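PDB 6X9L: aldehyde dehydrogenase family protein, which oxidises long-chain aliphatic aldehydes such as octanal, very probably to the corresponding acids, with NAD+ as electron acceptor. Local coordinates for residues Gly420-Gly425 with Leu445-Trp450; Pro263-Pro268 with Ile400-Ile405; Ser33-Asn38 with Val45-Ser50. The protein carries 1 engineered substitution. All blocks are in the same frame, centred on the assembly; numbering follows the deposited sequence.

Interaction 1: Gly420-Gly425 with Leu445-Trp450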
loop_
_atom_site.group_PDB
_atom_site.type_symbol
_atom_site.label_atom_id
_atom_site.label_comp_id
_atom_site.label_asym_id
_atom_site.label_seq_id
_atom_site.Cartn_x
_atom_site.Cartn_y
_atom_site.Cartn_z
ATOM N N GLY A 420 -9.121 15.109 -5.224
ATOM C CA GLY A 420 -8.753 16.504 -5.193
ATOM C C GLY A 420 -9.889 17.372 -4.687
ATOM O O GLY A 420 -10.936 16.867 -4.279
ATOM N N ALA A 421 -9.686 18.689 -4.727
ATOM C CA ALA A 421 -10.600 19.652 -4.129
ATOM C C ALA A 421 -10.075 21.058 -4.401
ATOM O O ALA A 421 -8.872 21.261 -4.593
ATOM C CB ALA A 421 -10.741 19.422 -2.623
ATOM N N HIS A 422 -10.995 22.035 -4.374
ATOM C CA HIS A 422 -10.690 23.436 -4.642
ATOM C C HIS A 422 -11.332 24.359 -3.610
ATOM O O HIS A 422 -12.461 24.129 -3.169
ATOM C CB HIS A 422 -11.165 23.822 -6.034
ATOM C CG HIS A 422 -10.277 23.321 -7.124
ATOM N ND1 HIS A 422 -9.428 24.147 -7.830
ATOM C CD2 HIS A 422 -10.098 22.076 -7.626
ATOM C CE1 HIS A 422 -8.763 23.429 -8.718
ATOM N NE2 HIS A 422 -9.152 22.172 -8.615
ATOM N N VAL A 423 -10.626 25.423 -3.232
ATOM C CA VAL A 423 -11.174 26.424 -2.329
ATOM C C VAL A 423 -10.939 27.801 -2.935
ATOM O O VAL A 423 -9.831 28.101 -3.402
ATOM C CB VAL A 423 -10.560 26.333 -0.923
ATOM C CG1 VAL A 423 -11.173 27.384 -0.003
ATOM C CG2 VAL A 423 -10.805 24.953 -0.341
ATOM N N GLN A 424 -12.004 28.611 -2.973
ATOM C CA GLN A 424 -11.965 30.008 -3.391
ATOM C C GLN A 424 -12.279 30.870 -2.178
ATOM O O GLN A 424 -13.290 30.652 -1.500
ATOM C CB GLN A 424 -12.969 30.289 -4.506
ATOM C CG GLN A 424 -12.905 29.329 -5.666
ATOM C CD GLN A 424 -11.490 28.943 -6.023
ATOM O OE1 GLN A 424 -10.554 29.748 -5.896
ATOM N NE2 GLN A 424 -11.315 27.688 -6.457
ATOM N N GLY A 425 -11.416 31.833 -1.903
ATOM C CA GLY A 425 -11.600 32.672 -0.744
ATOM C C GLY A 425 -10.652 33.850 -0.760
ATOM O O GLY A 425 -9.528 33.739 -1.263
ATOM N N LEU A 445 -5.881 26.259 -3.772
ATOM C CA LEU A 445 -6.382 27.533 -3.273
ATOM C C LEU A 445 -6.313 28.596 -4.361
ATOM O O LEU A 445 -5.229 28.876 -4.893
ATOM C CB LEU A 445 -5.562 27.972 -2.071
ATOM C CG LEU A 445 -5.417 26.912 -0.997
ATOM C CD1 LEU A 445 -4.621 27.494 0.145
ATOM C CD2 LEU A 445 -6.792 26.466 -0.521
ATOM N N ASN A 446 -7.462 29.201 -4.673
ATOM C CA ASN A 446 -7.531 30.309 -5.625
ATOM C C ASN A 446 -6.758 29.993 -6.910
ATOM O O ASN A 446 -5.971 30.799 -7.413
ATOM C CB ASN A 446 -7.022 31.598 -4.977
ATOM C CG ASN A 446 -7.802 31.971 -3.731
ATOM O OD1 ASN A 446 -9.032 31.946 -3.720
ATOM N ND2 ASN A 446 -7.086 32.307 -2.666
ATOM N N TYR A 447 -6.963 28.783 -7.419
ATOM C CA TYR A 447 -6.504 28.343 -8.734
ATOM C C TYR A 447 -4.999 28.491 -8.905
ATOM O O TYR A 447 -4.528 29.126 -9.864
ATOM C CB TYR A 447 -7.267 29.093 -9.824
ATOM C CG TYR A 447 -8.766 28.948 -9.650
ATOM C CD1 TYR A 447 -9.390 27.720 -9.798
ATOM C CD2 TYR A 447 -9.555 30.039 -9.306
ATOM C CE1 TYR A 447 -10.758 27.575 -9.616
ATOM C CE2 TYR A 447 -10.930 29.906 -9.134
ATOM C CZ TYR A 447 -11.524 28.674 -9.282
ATOM O OH TYR A 447 -12.888 28.551 -9.102
ATOM N N PRO A 448 -4.217 27.861 -8.034
ATOM C CA PRO A 448 -2.766 27.824 -8.235
ATOM C C PRO A 448 -2.423 27.097 -9.523
ATOM O O PRO A 448 -3.241 26.384 -10.110
ATOM C CB PRO A 448 -2.268 27.050 -7.013
ATOM C CG PRO A 448 -3.394 26.103 -6.736
ATOM C CD PRO A 448 -4.665 26.865 -7.051
ATOM N N SER A 449 -1.193 27.292 -9.970
ATOM C CA SER A 449 -0.711 26.587 -11.142
ATOM C C SER A 449 -0.189 25.221 -10.741
ATOM O O SER A 449 0.176 24.978 -9.587
ATOM C CB SER A 449 0.380 27.375 -11.858
ATOM O OG SER A 449 1.330 27.834 -10.939
ATOM N N TRP A 450 -0.165 24.327 -11.721
ATOM C CA TRP A 450 0.155 22.930 -11.484
ATOM C C TRP A 450 1.553 22.781 -10.880
ATOM O O TRP A 450 2.473 23.533 -11.206
ATOM C CB TRP A 450 0.010 22.192 -12.813
ATOM C CG TRP A 450 0.288 20.755 -12.791
ATOM C CD1 TRP A 450 -0.527 19.759 -12.323
ATOM C CD2 TRP A 450 1.455 20.113 -13.318
ATOM N NE1 TRP A 450 0.087 18.536 -12.496
ATOM C CE2 TRP A 450 1.301 18.727 -13.110
ATOM C CE3 TRP A 450 2.617 20.577 -13.935
ATOM C CZ2 TRP A 450 2.275 17.801 -13.505
ATOM C CZ3 TRP A 450 3.576 19.666 -14.320
ATOM C CH2 TRP A 450 3.404 18.297 -14.106
#

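Interaction 2: Pro263-Pro268 with Ile400-Ile405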
loop_
_atom_site.group_PDB
_atom_site.type_symbol
_atom_site.label_atom_id
_atom_site.label_comp_id
_atom_site.label_asym_id
_atom_site.label_seq_id
_atom_site.Cartn_x
_atom_site.Cartn_y
_atom_site.Cartn_z
ATOM N N PRO A 263 -14.715 18.574 -5.046
ATOM C CA PRO A 263 -15.504 19.777 -4.766
ATOM C C PRO A 263 -14.721 21.053 -5.028
ATOM O O PRO A 263 -13.492 21.092 -4.973
ATOM C CB PRO A 263 -15.833 19.639 -3.274
ATOM C CG PRO A 263 -14.674 18.873 -2.711
ATOM C CD PRO A 263 -14.213 17.927 -3.822
ATOM N N ASN A 264 -15.474 22.108 -5.332
ATOM C CA ASN A 264 -14.963 23.471 -5.436
ATOM C C ASN A 264 -15.847 24.329 -4.528
ATOM O O ASN A 264 -16.993 24.639 -4.882
ATOM C CB ASN A 264 -14.978 23.952 -6.884
ATOM C CG ASN A 264 -14.264 25.275 -7.076
ATOM O OD1 ASN A 264 -13.600 25.775 -6.165
ATOM N ND2 ASN A 264 -14.393 25.846 -8.266
ATOM N N ILE A 265 -15.324 24.675 -3.348
ATOM C CA ILE A 265 -16.025 25.529 -2.394
ATOM C C ILE A 265 -15.643 26.978 -2.665
ATOM O O ILE A 265 -14.467 27.344 -2.578
ATOM C CB ILE A 265 -15.688 25.168 -0.939
ATOM C CG1 ILE A 265 -16.183 23.771 -0.540
ATOM C CG2 ILE A 265 -16.283 26.215 0.001
ATOM C CD1 ILE A 265 -15.844 23.418 0.912
ATOM N N LEU A 266 -16.637 27.805 -2.975
ATOM C CA LEU A 266 -16.481 29.250 -2.966
ATOM C C LEU A 266 -16.936 29.752 -1.593
ATOM O O LEU A 266 -18.125 29.690 -1.258
ATOM C CB LEU A 266 -17.269 29.894 -4.110
ATOM C CG LEU A 266 -16.601 29.728 -5.486
ATOM C CD1 LEU A 266 -16.217 28.247 -5.786
ATOM C CD2 LEU A 266 -17.466 30.300 -6.602
ATOM N N LEU A 267 -15.971 30.205 -0.794
ATOM C CA LEU A 267 -16.247 30.818 0.491
ATOM C C LEU A 267 -16.916 32.180 0.294
ATOM O O LEU A 267 -16.753 32.817 -0.752
ATOM C CB LEU A 267 -14.940 30.971 1.271
ATOM C CG LEU A 267 -14.256 29.647 1.635
ATOM C CD1 LEU A 267 -12.872 29.888 2.138
ATOM C CD2 LEU A 267 -15.057 28.878 2.682
ATOM N N PRO A 268 -17.687 32.642 1.284
ATOM C CA PRO A 268 -18.511 33.849 1.077
ATOM C C PRO A 268 -17.725 35.100 0.708
ATOM O O PRO A 268 -18.289 36.007 0.075
ATOM C CB PRO A 268 -19.215 34.023 2.427
ATOM C CG PRO A 268 -19.199 32.685 3.048
ATOM C CD PRO A 268 -17.962 31.993 2.577
ATOM N N ILE A 400 -24.125 23.379 -6.021
ATOM C CA ILE A 400 -24.722 22.990 -4.742
ATOM C C ILE A 400 -24.657 24.166 -3.773
ATOM O O ILE A 400 -23.616 24.825 -3.649
ATOM C CB ILE A 400 -24.012 21.769 -4.128
ATOM C CG1 ILE A 400 -24.076 20.573 -5.077
ATOM C CG2 ILE A 400 -24.588 21.445 -2.743
ATOM C CD1 ILE A 400 -23.076 19.495 -4.733
ATOM N N ALA A 401 -25.763 24.414 -3.071
ATOM C CA ALA A 401 -25.870 25.546 -2.164
ATOM C C ALA A 401 -25.579 25.120 -0.733
ATOM O O ALA A 401 -25.800 23.966 -0.354
ATOM C CB ALA A 401 -27.264 26.171 -2.226
ATOM N N TYR A 402 -25.093 26.075 0.059
ATOM C CA TYR A 402 -24.848 25.859 1.478
ATOM C C TYR A 402 -25.251 27.099 2.279
ATOM O O TYR A 402 -25.275 28.219 1.760
ATOM C CB TYR A 402 -23.379 25.472 1.722
ATOM C CG TYR A 402 -22.356 26.578 1.507
ATOM C CD1 TYR A 402 -22.200 27.605 2.439
ATOM C CD2 TYR A 402 -21.512 26.574 0.395
ATOM C CE1 TYR A 402 -21.260 28.610 2.257
ATOM C CE2 TYR A 402 -20.561 27.581 0.209
ATOM C CZ TYR A 402 -20.439 28.590 1.143
ATOM O OH TYR A 402 -19.499 29.583 0.983
ATOM N N ASP A 403 -25.572 26.886 3.558
ATOM C CA ASP A 403 -25.997 27.955 4.453
ATOM C C ASP A 403 -24.978 28.312 5.523
ATOM O O ASP A 403 -25.143 29.344 6.180
ATOM C CB ASP A 403 -27.306 27.573 5.158
ATOM C CG ASP A 403 -28.436 27.279 4.186
ATOM O OD1 ASP A 403 -28.794 28.173 3.377
ATOM O OD2 ASP A 403 -28.968 26.144 4.239
ATOM N N THR A 404 -23.966 27.475 5.753
ATOM C CA THR A 404 -22.842 27.825 6.612
ATOM C C THR A 404 -21.575 27.202 6.038
ATOM O O THR A 404 -21.630 26.224 5.283
ATOM C CB THR A 404 -23.021 27.346 8.058
ATOM O OG1 THR A 404 -23.101 25.918 8.075
ATOM C CG2 THR A 404 -24.258 27.924 8.664
ATOM N N ILE A 405 -20.429 27.785 6.414
ATOM C CA ILE A 405 -19.132 27.238 6.024
ATOM C C ILE A 405 -18.955 25.821 6.577
ATOM O O ILE A 405 -18.387 24.950 5.915
ATOM C CB ILE A 405 -18.002 28.182 6.485
ATOM C CG1 ILE A 405 -18.162 29.560 5.863
ATOM C CG2 ILE A 405 -16.630 27.625 6.121
ATOM C CD1 ILE A 405 -17.021 30.488 6.171
#

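Interaction 3: Ser33-Asn38 with Val45-Ser50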
loop_
_atom_site.group_PDB
_atom_site.type_symbol
_atom_site.label_atom_id
_atom_site.label_comp_id
_atom_site.label_asym_id
_atom_site.label_seq_id
_atom_site.Cartn_x
_atom_site.Cartn_y
_atom_site.Cartn_z
ATOM N N SER A 33 -6.752 -8.167 -33.609
ATOM C CA SER A 33 -6.454 -6.759 -33.766
ATOM C C SER A 33 -7.439 -5.917 -32.972
ATOM O O SER A 33 -8.544 -6.348 -32.646
ATOM C CB SER A 33 -6.498 -6.347 -35.236
ATOM O OG SER A 33 -5.196 -6.382 -35.773
ATOM N N ILE A 34 -7.025 -4.697 -32.678
ATOM C CA ILE A 34 -7.890 -3.713 -32.052
ATOM C C ILE A 34 -7.914 -2.502 -32.971
ATOM O O ILE A 34 -6.865 -1.907 -33.252
ATOM C CB ILE A 34 -7.417 -3.346 -30.634
ATOM C CG1 ILE A 34 -7.301 -4.596 -29.766
ATOM C CG2 ILE A 34 -8.389 -2.399 -29.973
ATOM C CD1 ILE A 34 -6.884 -4.309 -28.341
ATOM N N ALA A 35 -9.094 -2.170 -33.468
ATOM C CA ALA A 35 -9.264 -0.965 -34.261
ATOM C C ALA A 35 -9.243 0.273 -33.357
ATOM O O ALA A 35 -9.734 0.242 -32.227
ATOM C CB ALA A 35 -10.577 -1.053 -35.046
ATOM N N VAL A 36 -8.646 1.362 -33.845
ATOM C CA VAL A 36 -8.582 2.631 -33.115
ATOM C C VAL A 36 -9.444 3.655 -33.845
ATOM O O VAL A 36 -9.288 3.861 -35.059
ATOM C CB VAL A 36 -7.139 3.143 -32.977
ATOM C CG1 VAL A 36 -7.099 4.450 -32.154
ATOM C CG2 VAL A 36 -6.203 2.038 -32.399
ATOM N N VAL A 37 -10.343 4.312 -33.108
ATOM C CA VAL A 37 -11.327 5.219 -33.695
ATOM C C VAL A 37 -10.966 6.652 -33.340
ATOM O O VAL A 37 -10.717 6.971 -32.168
ATOM C CB VAL A 37 -12.759 4.891 -33.229
ATOM C CG1 VAL A 37 -13.762 5.877 -33.823
ATOM C CG2 VAL A 37 -13.126 3.469 -33.622
ATOM N N ASN A 38 -10.941 7.511 -34.351
ATOM C CA ASN A 38 -10.872 8.953 -34.138
ATOM C C ASN A 38 -12.202 9.444 -33.582
ATOM O O ASN A 38 -13.224 9.357 -34.275
ATOM C CB ASN A 38 -10.554 9.671 -35.447
ATOM C CG ASN A 38 -10.494 11.176 -35.289
ATOM O OD1 ASN A 38 -10.985 11.746 -34.301
ATOM N ND2 ASN A 38 -9.879 11.837 -36.262
ATOM N N VAL A 45 -8.864 4.711 -37.657
ATOM C CA VAL A 45 -7.687 5.301 -38.269
ATOM C C VAL A 45 -6.485 4.393 -38.183
ATOM O O VAL A 45 -5.416 4.760 -38.671
ATOM C CB VAL A 45 -7.376 6.678 -37.642
ATOM C CG1 VAL A 45 -8.511 7.639 -37.916
ATOM C CG2 VAL A 45 -7.180 6.540 -36.141
ATOM N N ALA A 46 -6.626 3.217 -37.584
ATOM C CA ALA A 46 -5.473 2.362 -37.386
ATOM C C ALA A 46 -5.893 1.152 -36.566
ATOM O O ALA A 46 -6.975 1.113 -35.975
ATOM C CB ALA A 46 -4.329 3.109 -36.700
ATOM N N HIS A 47 -5.022 0.152 -36.558
ATOM C CA HIS A 47 -5.194 -1.044 -35.763
ATOM C C HIS A 47 -3.930 -1.283 -34.964
ATOM O O HIS A 47 -2.838 -0.859 -35.346
ATOM C CB HIS A 47 -5.477 -2.267 -36.626
ATOM C CG HIS A 47 -6.756 -2.181 -37.383
ATOM N ND1 HIS A 47 -6.914 -1.372 -38.491
ATOM C CD2 HIS A 47 -7.940 -2.808 -37.197
ATOM C CE1 HIS A 47 -8.148 -1.498 -38.946
ATOM N NE2 HIS A 47 -8.789 -2.365 -38.182
ATOM N N VAL A 48 -4.095 -1.977 -33.844
ATOM C CA VAL A 48 -2.982 -2.409 -33.022
ATOM C C VAL A 48 -3.274 -3.822 -32.548
ATOM O O VAL A 48 -4.415 -4.286 -32.571
ATOM C CB VAL A 48 -2.758 -1.465 -31.831
ATOM C CG1 VAL A 48 -2.568 -0.055 -32.334
ATOM C CG2 VAL A 48 -3.931 -1.540 -30.887
ATOM N N ALA A 49 -2.217 -4.507 -32.125
ATOM C CA ALA A 49 -2.323 -5.905 -31.740
ATOM C C ALA A 49 -2.960 -6.049 -30.361
ATOM O O ALA A 49 -2.910 -5.135 -29.529
ATOM C CB ALA A 49 -0.944 -6.563 -31.748
ATOM N N SER A 50 -3.571 -7.218 -30.132
ATOM C CA SER A 50 -4.234 -7.549 -28.876
ATOM C C SER A 50 -3.483 -8.698 -28.218
ATOM O O SER A 50 -3.533 -9.841 -28.700
ATOM C CB SER A 50 -5.701 -7.912 -29.091
ATOM O OG SER A 50 -6.373 -7.988 -27.842
#

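Interaction 1: Gly420-Gly425 with Leu445-Trp450
The side-chain amide of Q424 lies flat on one face of the Y447 ring. The two planes are only 7° apart, so this is an amide-ring stack. It is offset: NE2 of Q424 sits toward the rim, 3.0 Å from CZ of Y447, and OE1 of Q424 is 3.3 Å from CE2 on the same ring. The Q424 chain bends at chi2 (-39°), which folds its amide over the ring. N264 on strand 263-266 fixes both partners. Its OD1 takes the NE2 hydrogen bond of Q424, and its ND2 bonds OH of Y447. The H422 ring also approaches Y447, with ND1 of H422 4.1 Å from CD1 of Y447.

N446 reaches G425, the residue just after strand 422-424. OD1 of N446 accepts the N-H of G425 at 3.0 Å, in the carbonyl plane and on a lone pair. A weak bond runs back from ND2 of N446 to O of G425. N of N446 donates to O of V423 at 2.9 Å. On the other face of the sheet from Q424, CB of V423 packs on CD2 of L445 at 3.8 Å, and helix 428-435 covers both. Strand 422-424, this helix and strand 442-445 form a beta-alpha-beta crossover with parallel strands. It ends the catalytic-domain sheet within this chain, where the backbone of L445 bonds to the second subunit, in the aldehyde dehydrogenase fold.

Interaction 2: Pro263-Pro268 with Ile400-Ile405
This contact belongs to the C-terminal end of the parallel strands in the catalytic-domain sheet, where Y402 meets L266. Strands 263-266 and 396-402 are not neighbours, since strand 296-300 runs between them. The Y402 side chain bridges the gap. OH of Y402 donates a hydrogen bond to the backbone O of L266 at 2.6 Å. The donor is tilted 16° from the carbonyl plane, and this O lies at the edge of the Y402 ring, in its plane. The first torsion places the ring between the backbone N and the carbonyl carbon (chi1 70°). From there it points across strand 296-300, packing against I298 and P300 of that strand.

The next residues of segment 263-268 complete the contact. CD of P268 comes to the ring edge, 3.3 Å from OH of Y402. CD of P268 also meets CD1 of I405 at 4.0 Å. L267 touches the other branch of I405, with CD2 of L267 4.0 Å from CG2 of I405. These two side chains cross at about a right angle. On the strand itself, CG2 of I265 is more distant, 4.5 Å from CE2 of Y402.

I405 is the first residue of helix 405-413. T404, just before it, is the N-cap: its OG1 takes the backbone N-H of E407. A408, one turn into the helix, packs on Y402. D403 is turned to a separate partner, forming a salt bridge with R301. The contact therefore joins a strand end and the turn after it to a strand-helix junction. This is packing over the C-terminal ends of inner parallel strands of the alpha/beta catalytic-domain sheet, away from the NAD+ and octanal sites.

Interaction 3: Ser33-Asn38 with Val45-Ser50
S33-N38 and V45-S50 form an antiparallel beta hairpin, and I34 and V48 are a hydrogen-bonded pair in it. N of I34 gives its hydrogen to O of V48 at 2.6 Å. N of V48 returns a bond to O of I34. Toward the turn the pairing is less regular. V36 is bonded to two successive residues: N of V36 donates to O of A46 (2.7 Å), and O of V36 accepts from N of V45 (2.8 Å). V36 opposite V45 and A46, with V45 at a psi of 0°, is consistent with a classic beta bulge. Between I34-V48 and this bulge A35 and H47 face each other without backbone bonds.

The side chains divide between two faces. A35 and H47 share one, where CB of A35 sits 3.8 Å from CD2 of the H47 ring. I34, V36, A46 and V48 share the other. There CB of I34 packs on CG2 of V48 at 3.9 Å. Chi1 of I34 (-56°) sets CG1 opposite the carbonyl carbon, and CG1 of I34 lies 3.7 Å from CB of S50.

The face with V36 and V48 rests on helix 188-201. P188 touches both valines, and L189 touches V36. The side chain of I34 comes within about 4 Å of that of E185, an NAD+-binding residue. The hairpin thus packs beside the cofactor-binding part of the chain. At the turn end, L102 of helix 93-104 meets N38 and V45. OD1 of N38 accepts the N-H of A40 in an Asx turn, and CB of N38 rests 3.8 Å from CG1 of V45.

Along the chain, interaction 3 comes first and closes a tight hairpin, with six residues between its segments. Interaction 2 follows and closes a much longer loop of 131 residues. Interaction 1 closes last, over 19 residues. The three are in series, so none nests or crosses. Interactions 1 and 2 share one sheet: strands 263-266 and 422-424 are neighbours, probably bonded from N of H422 to O of P263 and from N of Q424 to O of I265. Together they tie much of the catalytic sheet. Interaction 3 stands apart beside the NAD+-binding region, on the opposite side of the chain's centre, about 39 Å from interaction 1 between centres.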